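Local atomic coordinates of DR2417 (Deinococcus radiodurans, PDB entry 4XWW), a protein that degrades RNA from its 5' end as a metal-dependent exonuclease working as a dimer, possibly also cuts internally, and probably takes part in ribosomal RNA maturation. Residues 204-209 with 397-402; 425-430 with 442-447; 165-170 with 437-442; 18-23 with 432-437. All coordinates share one frame; numbering follows the deposited sequence.

How the interactions relate
The four contacts describe the two facing sheets of a metallo-beta-lactamase fold and the edges where they meet. Interaction 1 pairs two strands of one sheet, and interaction 4 pairs two strands of the other. Their centres are about 12 Å apart, and Leu204, Leu205 and Phe398 pack on Leu437 between them. Interactions 2 and 3 bridge the sheets. Their segments overlap at Phe442, which makes contact only in interaction 2; their centres lie about 13 Å apart. Interaction 3 shares Leu437 with interaction 4. Interaction 1 lies nearest the catalytic centre: the side chain of Trp402 comes about 6 Å from a bound zinc, while in interaction 4 that of Pro23 stays about 14 Å from one.

Interaction 1. Residues 204-209 with 397-402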
loop_
_atom_site.group_PDB
_atom_site.type_symbol
_atom_site.label_atom_id
_atom_site.label_comp_id
_atom_site.label_asym_id
_atom_site.label_seq_id
_atom_site.Cartn_x
_atom_site.Cartn_y
_atom_site.Cartn_z
ATOM N N LEU A 204 -20.049 -25.915 22.388
ATOM C CA LEU A 204 -18.926 -26.810 22.076
ATOM C C LEU A 204 -17.814 -26.100 21.300
ATOM O O LEU A 204 -16.617 -26.240 21.605
ATOM C CB LEU A 204 -19.423 -28.018 21.276
ATOM C CG LEU A 204 -18.349 -29.038 20.876
ATOM C CD1 LEU A 204 -17.722 -29.665 22.115
ATOM C CD2 LEU A 204 -18.963 -30.114 20.013
ATOM N N LEU A 205 -18.212 -25.352 20.281
ATOM C CA LEU A 205 -17.254 -24.654 19.435
ATOM C C LEU A 205 -17.687 -23.217 19.217
ATOM O O LEU A 205 -18.825 -22.955 18.832
ATOM C CB LEU A 205 -17.107 -25.358 18.084
ATOM C CG LEU A 205 -16.278 -24.614 17.036
ATOM C CD1 LEU A 205 -14.828 -24.538 17.481
ATOM C CD2 LEU A 205 -16.405 -25.336 15.711
ATOM N N LEU A 206 -16.766 -22.292 19.464
ATOM C CA LEU A 206 -16.976 -20.898 19.090
ATOM C C LEU A 206 -16.167 -20.543 17.829
ATOM O O LEU A 206 -14.968 -20.863 17.726
ATOM C CB LEU A 206 -16.578 -19.967 20.235
ATOM C CG LEU A 206 -16.524 -18.473 19.874
ATOM C CD1 LEU A 206 -17.951 -17.923 19.652
ATOM C CD2 LEU A 206 -15.811 -17.684 20.969
ATOM N N ILE A 207 -16.837 -19.915 16.869
ATOM C CA ILE A 207 -16.171 -19.333 15.701
ATOM C C ILE A 207 -16.362 -17.820 15.771
ATOM O O ILE A 207 -17.501 -17.327 15.762
ATOM C CB ILE A 207 -16.750 -19.921 14.379
ATOM C CG1 ILE A 207 -16.690 -21.455 14.378
ATOM C CG2 ILE A 207 -16.021 -19.348 13.148
ATOM C CD1 ILE A 207 -17.363 -22.055 13.156
ATOM N N SER A 208 -15.261 -17.053 15.804
ATOM C CA SER A 208 -15.396 -15.621 16.072
ATOM C C SER A 208 -14.510 -14.764 15.181
ATOM O O SER A 208 -13.422 -15.164 14.749
ATOM C CB SER A 208 -15.111 -15.340 17.552
ATOM O OG SER A 208 -15.374 -13.991 17.903
ATOM N N ASP A 209 -15.021 -13.566 14.935
ATOM C CA ASP A 209 -14.454 -12.586 14.019
ATOM C C ASP A 209 -13.140 -12.009 14.545
ATOM O O ASP A 209 -13.133 -11.330 15.563
ATOM C CB ASP A 209 -15.515 -11.493 13.825
ATOM C CG ASP A 209 -15.075 -10.357 12.908
ATOM O OD1 ASP A 209 -13.966 -10.390 12.317
ATOM O OD2 ASP A 209 -15.902 -9.430 12.756
ATOM N N LYS A 397 -15.783 -24.786 24.703
ATOM C CA LYS A 397 -14.795 -25.834 24.894
ATOM C C LYS A 397 -13.704 -25.696 23.843
ATOM O O LYS A 397 -12.522 -25.810 24.154
ATOM C CB LYS A 397 -15.433 -27.217 24.828
ATOM C CG LYS A 397 -14.458 -28.359 25.126
ATOM C CD LYS A 397 -15.217 -29.677 25.402
ATOM C CE LYS A 397 -14.252 -30.781 25.868
ATOM N NZ LYS A 397 -14.895 -32.120 25.986
ATOM N N PHE A 398 -14.101 -25.424 22.601
ATOM C CA PHE A 398 -13.138 -25.346 21.506
ATOM C C PHE A 398 -13.289 -24.024 20.760
ATOM O O PHE A 398 -14.361 -23.424 20.781
ATOM C CB PHE A 398 -13.330 -26.539 20.579
ATOM C CG PHE A 398 -13.082 -27.869 21.260
ATOM C CD1 PHE A 398 -11.873 -28.107 21.884
ATOM C CD2 PHE A 398 -14.054 -28.864 21.278
ATOM C CE1 PHE A 398 -11.628 -29.325 22.513
ATOM C CE2 PHE A 398 -13.824 -30.087 21.912
ATOM C CZ PHE A 398 -12.602 -30.317 22.531
ATOM N N PHE A 399 -12.225 -23.547 20.120
ATOM C CA PHE A 399 -12.262 -22.210 19.555
ATOM C C PHE A 399 -11.560 -22.153 18.194
ATOM O O PHE A 399 -10.420 -22.615 18.050
ATOM C CB PHE A 399 -11.642 -21.237 20.569
ATOM C CG PHE A 399 -11.553 -19.805 20.107
ATOM C CD1 PHE A 399 -12.579 -19.210 19.392
ATOM C CD2 PHE A 399 -10.444 -19.048 20.442
ATOM C CE1 PHE A 399 -12.476 -17.875 18.988
ATOM C CE2 PHE A 399 -10.333 -17.725 20.056
ATOM C CZ PHE A 399 -11.345 -17.136 19.320
ATOM N N LEU A 400 -12.266 -21.593 17.204
ATOM C CA LEU A 400 -11.738 -21.352 15.864
ATOM C C LEU A 400 -11.767 -19.871 15.532
ATOM O O LEU A 400 -12.771 -19.365 15.033
ATOM C CB LEU A 400 -12.545 -22.093 14.792
ATOM C CG LEU A 400 -12.294 -23.560 14.475
ATOM C CD1 LEU A 400 -13.234 -23.987 13.347
ATOM C CD2 LEU A 400 -10.849 -23.771 14.059
ATOM N N PRO A 401 -10.662 -19.166 15.793
ATOM C CA PRO A 401 -10.616 -17.759 15.375
ATOM C C PRO A 401 -10.649 -17.674 13.849
ATOM O O PRO A 401 -9.927 -18.407 13.160
ATOM C CB PRO A 401 -9.292 -17.260 15.962
ATOM C CG PRO A 401 -8.497 -18.520 16.248
ATOM C CD PRO A 401 -9.508 -19.550 16.617
ATOM N N TRP A 402 -11.468 -16.762 13.336
ATOM C CA TRP A 402 -11.904 -16.784 11.946
ATOM C C TRP A 402 -11.904 -15.352 11.378
ATOM O O TRP A 402 -11.696 -14.406 12.138
ATOM C CB TRP A 402 -13.296 -17.478 11.894
ATOM C CG TRP A 402 -14.147 -17.147 10.717
ATOM C CD1 TRP A 402 -14.130 -17.758 9.491
ATOM C CD2 TRP A 402 -15.163 -16.148 10.655
ATOM N NE1 TRP A 402 -15.046 -17.171 8.661
ATOM C CE2 TRP A 402 -15.696 -16.176 9.352
ATOM C CE3 TRP A 402 -15.678 -15.226 11.578
ATOM C CZ2 TRP A 402 -16.727 -15.324 8.939
ATOM C CZ3 TRP A 402 -16.693 -14.349 11.160
ATOM C CH2 TRP A 402 -17.198 -14.413 9.849
#
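Strands 205-209 and 398-402 run parallel, their axes 4.6 Å apart and 16° between their directions, and pair in order from Leu205 with Phe398 to Asp209 with Trp402. Backbone bonds pass back and forth along the pair. Leu400 N gives a nearly straight bond to Leu206 O, 2.8 Å at 179°. The next one, Ser208 N to Leu400 O, is weak at 3.5 Å. Trp402 N then binds Ser208 O at 2.9 Å.

Leu205, Ile207, Asp209, Phe398, Leu400 and Trp402 share one face of the sheet. Leu205 CD1 reaches diagonally to Leu400 CG at 4.1 Å. Ile207 CG2 presses on Trp402 CB at 3.5 Å. With CG of Trp402 opposite its backbone N (chi1 157°), the indole turns back beside Asp209, and its CE3 lies 3.8 Å from Asp209 CA. On the other face Phe399 lies alongside Leu206, pointing the same way. Its ring edge meets the backbone, with CD1 3.3 Å from Leu206 O, and also touches Ser208 CB. Pro401 covers one face of that ring.

Asp209, the predicted proton donor, binds His381, the predicted proton acceptor, through OD2. The same oxygen takes the backbone N of Phe176, which helps fix the carboxylate. Trp402 precedes the zinc ligand His403.

Strand 168-172 flanks 205-209 and strand 425-426 flanks 398-402, while helices 384-394 and 406-417 cover the face carrying Leu206, Ser208 and Phe399.

Interaction 2. Residues 425-430 with 442-447; sequences RTLIAK and FRVSGT
Arg425 NE donates to Phe442 O at 3.0 Å, with an N-H...O angle of 151°. The donor lies in the carbonyl plane, while the oxygen sits somewhat out of the guanidinium plane. A bend in the arginine chain (chi3 41°) turns the guanidinium back onto the backbone of the other strand. The bond runs from side chain to main chain, and no backbone bond joins the two segments. The nearest CA atoms, of Arg425 and Phe442, are 7.4 Å apart.

The apolar part centres on the Phe442 ring. Leu427 comes from the opposite direction and lays CD1 over one ring face, 3.7 Å from the centroid and 15° off the normal, a CH-pi contact. Its CG closes on the ring carbon Phe442 CE2 at 3.4 Å. The same leucine's CD1 also touches Arg443 CA at 3.8 Å, with Val444 CG2 a little further off.

The contact joins the end strands of the two sheets. Strand 425-426 pairs with 398-402 under helix 406-417, which covers Thr426 and Ile428. Strand 441-447 pairs with 433-438, and Phe442 reaches from it across the interior to stack on Phe398 and touch Leu400.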
loop_
_atom_site.group_PDB
_atom_site.type_symbol
_atom_site.label_atom_id
_atom_site.label_comp_id
_atom_site.label_asym_id
_atom_site.label_seq_id
_atom_site.Cartn_x
_atom_site.Cartn_y
_atom_site.Cartn_z
ATOM N N ARG A 425 -9.009 -26.175 23.812
ATOM C CA ARG A 425 -8.067 -26.123 22.703
ATOM C C ARG A 425 -8.517 -25.109 21.654
ATOM O O ARG A 425 -9.712 -24.949 21.387
ATOM C CB ARG A 425 -7.890 -27.507 22.056
ATOM C CG ARG A 425 -6.772 -27.539 21.007
ATOM C CD ARG A 425 -6.252 -28.950 20.716
ATOM N NE ARG A 425 -7.325 -29.936 20.651
ATOM C CZ ARG A 425 -7.547 -30.859 21.581
ATOM N NH1 ARG A 425 -6.763 -30.934 22.649
ATOM N NH2 ARG A 425 -8.552 -31.715 21.444
ATOM N N THR A 426 -7.546 -24.416 21.083
ATOM C CA THR A 426 -7.817 -23.451 20.025
ATOM C C THR A 426 -7.014 -23.859 18.804
ATOM O O THR A 426 -5.825 -24.171 18.923
ATOM C CB THR A 426 -7.444 -22.025 20.446
ATOM O OG1 THR A 426 -8.187 -21.656 21.616
ATOM C CG2 THR A 426 -7.740 -21.033 19.321
ATOM N N LEU A 427 -7.651 -23.883 17.635
ATOM C CA LEU A 427 -6.926 -24.187 16.403
ATOM C C LEU A 427 -6.897 -22.993 15.467
ATOM O O LEU A 427 -7.837 -22.198 15.437
ATOM C CB LEU A 427 -7.545 -25.366 15.676
ATOM C CG LEU A 427 -7.467 -26.691 16.415
ATOM C CD1 LEU A 427 -8.228 -27.747 15.636
ATOM C CD2 LEU A 427 -6.006 -27.099 16.637
ATOM N N ILE A 428 -5.810 -22.879 14.709
ATOM C CA ILE A 428 -5.691 -21.836 13.692
ATOM C C ILE A 428 -5.962 -22.504 12.342
ATOM O O ILE A 428 -5.078 -23.147 11.771
ATOM C CB ILE A 428 -4.291 -21.143 13.689
ATOM C CG1 ILE A 428 -3.889 -20.624 15.081
ATOM C CG2 ILE A 428 -4.283 -20.009 12.675
ATOM C CD1 ILE A 428 -4.785 -19.539 15.642
ATOM N N ALA A 429 -7.194 -22.398 11.849
ATOM C CA ALA A 429 -7.543 -23.117 10.631
ATOM C C ALA A 429 -7.067 -22.384 9.375
ATOM O O ALA A 429 -6.899 -21.150 9.359
ATOM C CB ALA A 429 -9.060 -23.386 10.565
ATOM N N LYS A 430 -6.815 -23.190 8.348
ATOM C CA LYS A 430 -6.503 -22.745 6.994
ATOM C C LYS A 430 -7.644 -23.157 6.095
ATOM O O LYS A 430 -8.313 -24.143 6.391
ATOM C CB LYS A 430 -5.202 -23.380 6.485
ATOM C CG LYS A 430 -3.980 -23.058 7.319
ATOM C CD LYS A 430 -2.755 -23.720 6.690
ATOM C CE LYS A 430 -1.689 -24.035 7.730
ATOM N NZ LYS A 430 -2.073 -25.190 8.587
ATOM N N PHE A 442 -11.235 -32.288 18.772
ATOM C CA PHE A 442 -11.054 -31.029 18.065
ATOM C C PHE A 442 -9.683 -31.059 17.413
ATOM O O PHE A 442 -8.669 -30.769 18.051
ATOM C CB PHE A 442 -11.193 -29.849 19.026
ATOM C CG PHE A 442 -11.230 -28.494 18.338
ATOM C CD1 PHE A 442 -12.156 -28.245 17.328
ATOM C CD2 PHE A 442 -10.372 -27.476 18.718
ATOM C CE1 PHE A 442 -12.215 -26.999 16.701
ATOM C CE2 PHE A 442 -10.424 -26.231 18.096
ATOM C CZ PHE A 442 -11.347 -25.997 17.087
ATOM N N ARG A 443 -9.649 -31.443 16.143
ATOM C CA ARG A 443 -8.378 -31.580 15.440
ATOM C C ARG A 443 -8.553 -31.445 13.937
ATOM O O ARG A 443 -9.637 -31.671 13.404
ATOM C CB ARG A 443 -7.746 -32.939 15.758
ATOM C CG ARG A 443 -8.643 -34.083 15.366
ATOM C CD ARG A 443 -8.044 -35.448 15.660
ATOM N NE ARG A 443 -8.852 -36.490 15.037
ATOM C CZ ARG A 443 -8.557 -37.077 13.881
ATOM N NH1 ARG A 443 -7.457 -36.740 13.222
ATOM N NH2 ARG A 443 -9.363 -38.010 13.388
ATOM N N VAL A 444 -7.473 -31.088 13.258
ATOM C CA VAL A 444 -7.454 -31.098 11.805
ATOM C C VAL A 444 -7.107 -32.504 11.328
ATOM O O VAL A 444 -6.005 -32.993 11.592
ATOM C CB VAL A 444 -6.433 -30.104 11.230
ATOM C CG1 VAL A 444 -6.463 -30.163 9.704
ATOM C CG2 VAL A 444 -6.694 -28.664 11.742
ATOM N N SER A 445 -8.033 -33.142 10.619
ATOM C CA SER A 445 -7.896 -34.554 10.261
ATOM C C SER A 445 -7.512 -34.803 8.805
ATOM O O SER A 445 -7.337 -35.947 8.392
ATOM C CB SER A 445 -9.194 -35.289 10.563
ATOM O OG SER A 445 -10.265 -34.795 9.770
ATOM N N GLY A 446 -7.384 -33.736 8.028
ATOM C CA GLY A 446 -7.056 -33.866 6.621
ATOM C C GLY A 446 -7.348 -32.560 5.916
ATOM O O GLY A 446 -7.728 -31.587 6.560
ATOM N N THR A 447 -7.170 -32.535 4.598
ATOM C CA THR A 447 -7.436 -31.326 3.821
ATOM C C THR A 447 -8.272 -31.681 2.601
ATOM O O THR A 447 -8.311 -32.836 2.181
ATOM C CB THR A 447 -6.124 -30.594 3.387
ATOM O OG1 THR A 447 -5.325 -31.445 2.559
ATOM C CG2 THR A 447 -5.314 -30.179 4.596
#

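Interaction 3. Residues 165-170 with 437-442; sequences TPVGDV and LGPDEF
Hydrocarbon contact holds the two segments together, and no hydrogen bond crosses between them. Val167 CB rests on Pro439 CD at 3.9 Å and lies over Gly438 CA at 4.1 Å. Both valine methyls face the backbone of the other segment: CG2 is 3.8 Å from Leu437 O, and CG1 is 3.9 Å from it. Further in, Val170 and Leu437 meet at a slant, with Val170 CG2 3.9 Å from Leu437 CD2. In Leu437, chi1 of 179° carries CG away from the backbone N, and chi2 of 77° then sets CD2 against Val170.

Each segment includes the turn of a beta hairpin, one from each sheet of the sandwich, and the touching parts run 116° apart. Strands 159-165 and 168-172 are joined by a type I turn from Thr165 to Gly168. Strands 433-438 and 441-447 are joined through Pro439 and Asp440.

Polar bonds within each segment serve the hairpins themselves. Thr165 OG1 accepts from Val167 N at 3.2 Å, an ST turn, and donates to Gly168 O at 2.9 Å. Gly168 O also takes Thr165 N, so two donors grip it. Gly438 N binds Glu441 O at 2.9 Å. Asp440 OD1 instead reaches beyond both hairpins, to salt bridges with Lys397 and Lys424.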
loop_
_atom_site.group_PDB
_atom_site.type_symbol
_atom_site.label_atom_id
_atom_site.label_comp_id
_atom_site.label_asym_id
_atom_site.label_seq_id
_atom_site.Cartn_x
_atom_site.Cartn_y
_atom_site.Cartn_z
ATOM N N THR A 165 -26.061 -29.427 16.417
ATOM C CA THR A 165 -25.660 -30.625 15.686
ATOM C C THR A 165 -25.711 -31.823 16.632
ATOM O O THR A 165 -25.849 -31.638 17.834
ATOM C CB THR A 165 -24.240 -30.488 15.107
ATOM O OG1 THR A 165 -23.281 -30.813 16.113
ATOM C CG2 THR A 165 -23.985 -29.065 14.593
ATOM N N PRO A 166 -25.594 -33.054 16.097
ATOM C CA PRO A 166 -25.584 -34.217 16.997
ATOM C C PRO A 166 -24.431 -34.260 18.016
ATOM O O PRO A 166 -24.521 -35.001 18.999
ATOM C CB PRO A 166 -25.460 -35.403 16.031
ATOM C CG PRO A 166 -26.043 -34.902 14.761
ATOM C CD PRO A 166 -25.687 -33.458 14.680
ATOM N N VAL A 167 -23.358 -33.506 17.796
ATOM C CA VAL A 167 -22.243 -33.572 18.735
ATOM C C VAL A 167 -22.309 -32.416 19.742
ATOM O O VAL A 167 -21.554 -32.386 20.718
ATOM C CB VAL A 167 -20.868 -33.541 18.017
ATOM C CG1 VAL A 167 -20.768 -34.651 16.976
ATOM C CG2 VAL A 167 -20.636 -32.175 17.381
ATOM N N GLY A 168 -23.197 -31.458 19.486
ATOM C CA GLY A 168 -23.308 -30.284 20.324
ATOM C C GLY A 168 -23.488 -29.010 19.517
ATOM O O GLY A 168 -23.752 -29.067 18.317
ATOM N N ASP A 169 -23.338 -27.858 20.170
ATOM C CA ASP A 169 -23.633 -26.579 19.523
ATOM C C ASP A 169 -22.404 -25.807 19.078
ATOM O O ASP A 169 -21.447 -25.680 19.828
ATOM C CB ASP A 169 -24.432 -25.665 20.455
ATOM C CG ASP A 169 -25.812 -26.191 20.771
ATOM O OD1 ASP A 169 -26.267 -27.157 20.128
ATOM O OD2 ASP A 169 -26.438 -25.609 21.676
ATOM N N VAL A 170 -22.469 -25.259 17.868
ATOM C CA VAL A 170 -21.479 -24.312 17.368
ATOM C C VAL A 170 -22.092 -22.913 17.417
ATOM O O VAL A 170 -23.179 -22.696 16.882
ATOM C CB VAL A 170 -21.051 -24.639 15.916
ATOM C CG1 VAL A 170 -20.026 -23.586 15.373
ATOM C CG2 VAL A 170 -20.508 -26.084 15.804
ATOM N N LEU A 437 -14.816 -32.257 14.835
ATOM C CA LEU A 437 -15.368 -31.788 16.089
ATOM C C LEU A 437 -16.284 -32.842 16.689
ATOM O O LEU A 437 -17.216 -33.312 16.040
ATOM C CB LEU A 437 -16.120 -30.467 15.880
ATOM C CG LEU A 437 -16.797 -29.850 17.108
ATOM C CD1 LEU A 437 -15.762 -29.181 17.980
ATOM C CD2 LEU A 437 -17.880 -28.864 16.715
ATOM N N GLY A 438 -15.983 -33.219 17.924
ATOM C CA GLY A 438 -16.832 -34.099 18.700
ATOM C C GLY A 438 -16.902 -33.579 20.121
ATOM O O GLY A 438 -16.273 -32.578 20.444
ATOM N N PRO A 439 -17.675 -34.254 20.982
ATOM C CA PRO A 439 -17.813 -33.810 22.372
ATOM C C PRO A 439 -16.474 -33.609 23.083
ATOM O O PRO A 439 -16.374 -32.723 23.932
ATOM C CB PRO A 439 -18.619 -34.949 23.008
ATOM C CG PRO A 439 -19.496 -35.399 21.875
ATOM C CD PRO A 439 -18.600 -35.359 20.666
ATOM N N ASP A 440 -15.466 -34.405 22.732
ATOM C CA ASP A 440 -14.120 -34.215 23.258
ATOM C C ASP A 440 -13.072 -34.392 22.166
ATOM O O ASP A 440 -11.985 -34.912 22.414
ATOM C CB ASP A 440 -13.830 -35.184 24.408
ATOM C CG ASP A 440 -12.632 -34.743 25.231
ATOM O OD1 ASP A 440 -12.524 -33.521 25.467
ATOM O OD2 ASP A 440 -11.794 -35.591 25.612
ATOM N N GLU A 441 -13.409 -33.974 20.949
ATOM C CA GLU A 441 -12.476 -34.055 19.833
ATOM C C GLU A 441 -12.435 -32.721 19.124
ATOM O O GLU A 441 -13.469 -32.107 18.898
ATOM C CB GLU A 441 -12.876 -35.155 18.844
ATOM C CG GLU A 441 -11.921 -35.268 17.646
ATOM C CD GLU A 441 -12.256 -36.426 16.717
ATOM O OE1 GLU A 441 -13.179 -37.201 17.043
ATOM O OE2 GLU A 441 -11.588 -36.564 15.666
ATOM N N PHE A 442 -11.235 -32.288 18.772
ATOM C CA PHE A 442 -11.054 -31.029 18.065
ATOM C C PHE A 442 -9.683 -31.059 17.413
ATOM O O PHE A 442 -8.669 -30.769 18.051
ATOM C CB PHE A 442 -11.193 -29.849 19.026
ATOM C CG PHE A 442 -11.230 -28.494 18.338
ATOM C CD1 PHE A 442 -12.156 -28.245 17.328
ATOM C CD2 PHE A 442 -10.372 -27.476 18.718
ATOM C CE1 PHE A 442 -12.215 -26.999 16.701
ATOM C CE2 PHE A 442 -10.424 -26.231 18.096
ATOM C CZ PHE A 442 -11.347 -25.997 17.087
#

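Interaction 4. Residues 18-23 with 432-437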
loop_
_atom_site.group_PDB
_atom_site.type_symbol
_atom_site.label_atom_id
_atom_site.label_comp_id
_atom_site.label_asym_id
_atom_site.label_seq_id
_atom_site.Cartn_x
_atom_site.Cartn_y
_atom_site.Cartn_z
ATOM N N THR A 18 -18.425 -37.685 13.524
ATOM C CA THR A 18 -18.025 -36.348 13.933
ATOM C C THR A 18 -18.569 -35.285 12.995
ATOM O O THR A 18 -18.912 -35.562 11.845
ATOM C CB THR A 18 -16.493 -36.209 13.982
ATOM O OG1 THR A 18 -15.936 -36.581 12.714
ATOM C CG2 THR A 18 -15.907 -37.097 15.064
ATOM N N LEU A 19 -18.663 -34.064 13.506
ATOM C CA LEU A 19 -18.952 -32.917 12.671
ATOM C C LEU A 19 -17.644 -32.532 11.992
ATOM O O LEU A 19 -16.596 -32.549 12.633
ATOM C CB LEU A 19 -19.509 -31.761 13.510
ATOM C CG LEU A 19 -19.945 -30.486 12.792
ATOM C CD1 LEU A 19 -21.149 -30.764 11.919
ATOM C CD2 LEU A 19 -20.240 -29.356 13.789
ATOM N N GLU A 20 -17.690 -32.227 10.699
ATOM C CA GLU A 20 -16.536 -31.639 10.030
ATOM C C GLU A 20 -16.870 -30.192 9.781
ATOM O O GLU A 20 -17.927 -29.884 9.229
ATOM C CB GLU A 20 -16.206 -32.348 8.715
ATOM C CG GLU A 20 -15.919 -33.846 8.883
ATOM C CD GLU A 20 -15.722 -34.562 7.560
ATOM O OE1 GLU A 20 -16.224 -34.082 6.521
ATOM O OE2 GLU A 20 -15.067 -35.620 7.565
ATOM N N VAL A 21 -15.992 -29.317 10.238
ATOM C CA VAL A 21 -16.063 -27.913 9.887
ATOM C C VAL A 21 -14.996 -27.702 8.819
ATOM O O VAL A 21 -13.813 -27.903 9.084
ATOM C CB VAL A 21 -15.812 -27.001 11.095
ATOM C CG1 VAL A 21 -15.938 -25.519 10.691
ATOM C CG2 VAL A 21 -16.776 -27.312 12.209
ATOM N N ILE A 22 -15.413 -27.370 7.603
ATOM C CA ILE A 22 -14.475 -27.259 6.492
ATOM C C ILE A 22 -14.543 -25.854 5.899
ATOM O O ILE A 22 -15.375 -25.581 5.037
ATOM C CB ILE A 22 -14.783 -28.325 5.405
ATOM C CG1 ILE A 22 -14.925 -29.716 6.047
ATOM C CG2 ILE A 22 -13.712 -28.304 4.316
ATOM C CD1 ILE A 22 -15.409 -30.810 5.091
ATOM N N PRO A 23 -13.688 -24.946 6.387
ATOM C CA PRO A 23 -13.601 -23.612 5.776
ATOM C C PRO A 23 -13.103 -23.710 4.342
ATOM O O PRO A 23 -12.076 -24.351 4.115
ATOM C CB PRO A 23 -12.594 -22.880 6.660
ATOM C CG PRO A 23 -11.770 -23.951 7.275
ATOM C CD PRO A 23 -12.710 -25.116 7.476
ATOM N N GLY A 432 -9.507 -25.135 3.378
ATOM C CA GLY A 432 -9.322 -26.527 2.988
ATOM C C GLY A 432 -9.126 -27.482 4.151
ATOM O O GLY A 432 -9.202 -28.691 3.970
ATOM N N ASP A 433 -8.893 -26.958 5.349
ATOM C CA ASP A 433 -8.736 -27.840 6.511
ATOM C C ASP A 433 -10.037 -28.570 6.816
ATOM O O ASP A 433 -11.124 -27.977 6.765
ATOM C CB ASP A 433 -8.323 -27.067 7.766
ATOM C CG ASP A 433 -6.854 -26.733 7.806
ATOM O OD1 ASP A 433 -6.088 -27.230 6.952
ATOM O OD2 ASP A 433 -6.468 -25.981 8.724
ATOM N N ILE A 434 -9.928 -29.852 7.143
ATOM C CA ILE A 434 -11.056 -30.565 7.723
ATOM C C ILE A 434 -10.893 -30.508 9.232
ATOM O O ILE A 434 -9.994 -31.136 9.792
ATOM C CB ILE A 434 -11.140 -32.041 7.258
ATOM C CG1 ILE A 434 -11.138 -32.128 5.735
ATOM C CG2 ILE A 434 -12.380 -32.691 7.825
ATOM C CD1 ILE A 434 -10.826 -33.512 5.212
ATOM N N VAL A 435 -11.728 -29.721 9.898
ATOM C CA VAL A 435 -11.634 -29.639 11.344
ATOM C C VAL A 435 -12.654 -30.598 11.947
ATOM O O VAL A 435 -13.866 -30.429 11.775
ATOM C CB VAL A 435 -11.864 -28.207 11.858
ATOM C CG1 VAL A 435 -11.704 -28.158 13.375
ATOM C CG2 VAL A 435 -10.877 -27.237 11.183
ATOM N N ASN A 436 -12.164 -31.624 12.632
ATOM C CA ASN A 436 -13.066 -32.602 13.226
ATOM C C ASN A 436 -13.510 -32.203 14.612
ATOM O O ASN A 436 -12.698 -31.867 15.464
ATOM C CB ASN A 436 -12.415 -33.979 13.263
ATOM C CG ASN A 436 -12.757 -34.793 12.050
ATOM O OD1 ASN A 436 -12.105 -34.684 11.017
ATOM N ND2 ASN A 436 -13.810 -35.586 12.151
ATOM N N LEU A 437 -14.816 -32.257 14.835
ATOM C CA LEU A 437 -15.368 -31.788 16.089
ATOM C C LEU A 437 -16.284 -32.842 16.689
ATOM O O LEU A 437 -17.216 -33.312 16.040
ATOM C CB LEU A 437 -16.120 -30.467 15.880
ATOM C CG LEU A 437 -16.797 -29.850 17.108
ATOM C CD1 LEU A 437 -15.762 -29.181 17.980
ATOM C CD2 LEU A 437 -17.880 -28.864 16.715
#
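Leu19 and Leu437 lie side by side and point the same way, their CD2 atoms 3.8 Å apart. Val21 and Val435 follow on the same face of the sheet, CB to CB at 4.2 Å. Both are hydrogen-bonded pairs of antiparallel strands 19-23 and 433-438. Val21 N meets Val435 O at 2.8 Å and 171°, with a return bond from Val435 N to Val21 O.

The face bearing Glu20 and Asn436 is mixed. Glu20 runs alongside Ile434, its CD 3.8 Å from Ile434 CG2. CG of Glu20 stands opposite its carbonyl carbon (chi1 -58°), and the extended chain passes along that methyl. Thr18 and Asn436 cross at about a right angle, with Asn436 ND2 and Thr18 OG1 modelled doubtfully close.

At the far end the Pro23 ring lies against the backbone, CD 3.3 Å from Asp433 O. Proline has no N-H to give there. One more backbone bond follows, from Gly432 N to Pro23 O at 2.8 Å.

The leucines and valines form a hydrocarbon surface that meets Leu205 and Val170 of the facing sheet, while on the reverse face Tyr69 of helix 68-72 touches Glu20. The chemistry implies a wholly apolar side turned to the facing sheet and a mixed reverse side, where hydrocarbon of Ile434 packs beside polar groups of Glu20 and Asn436.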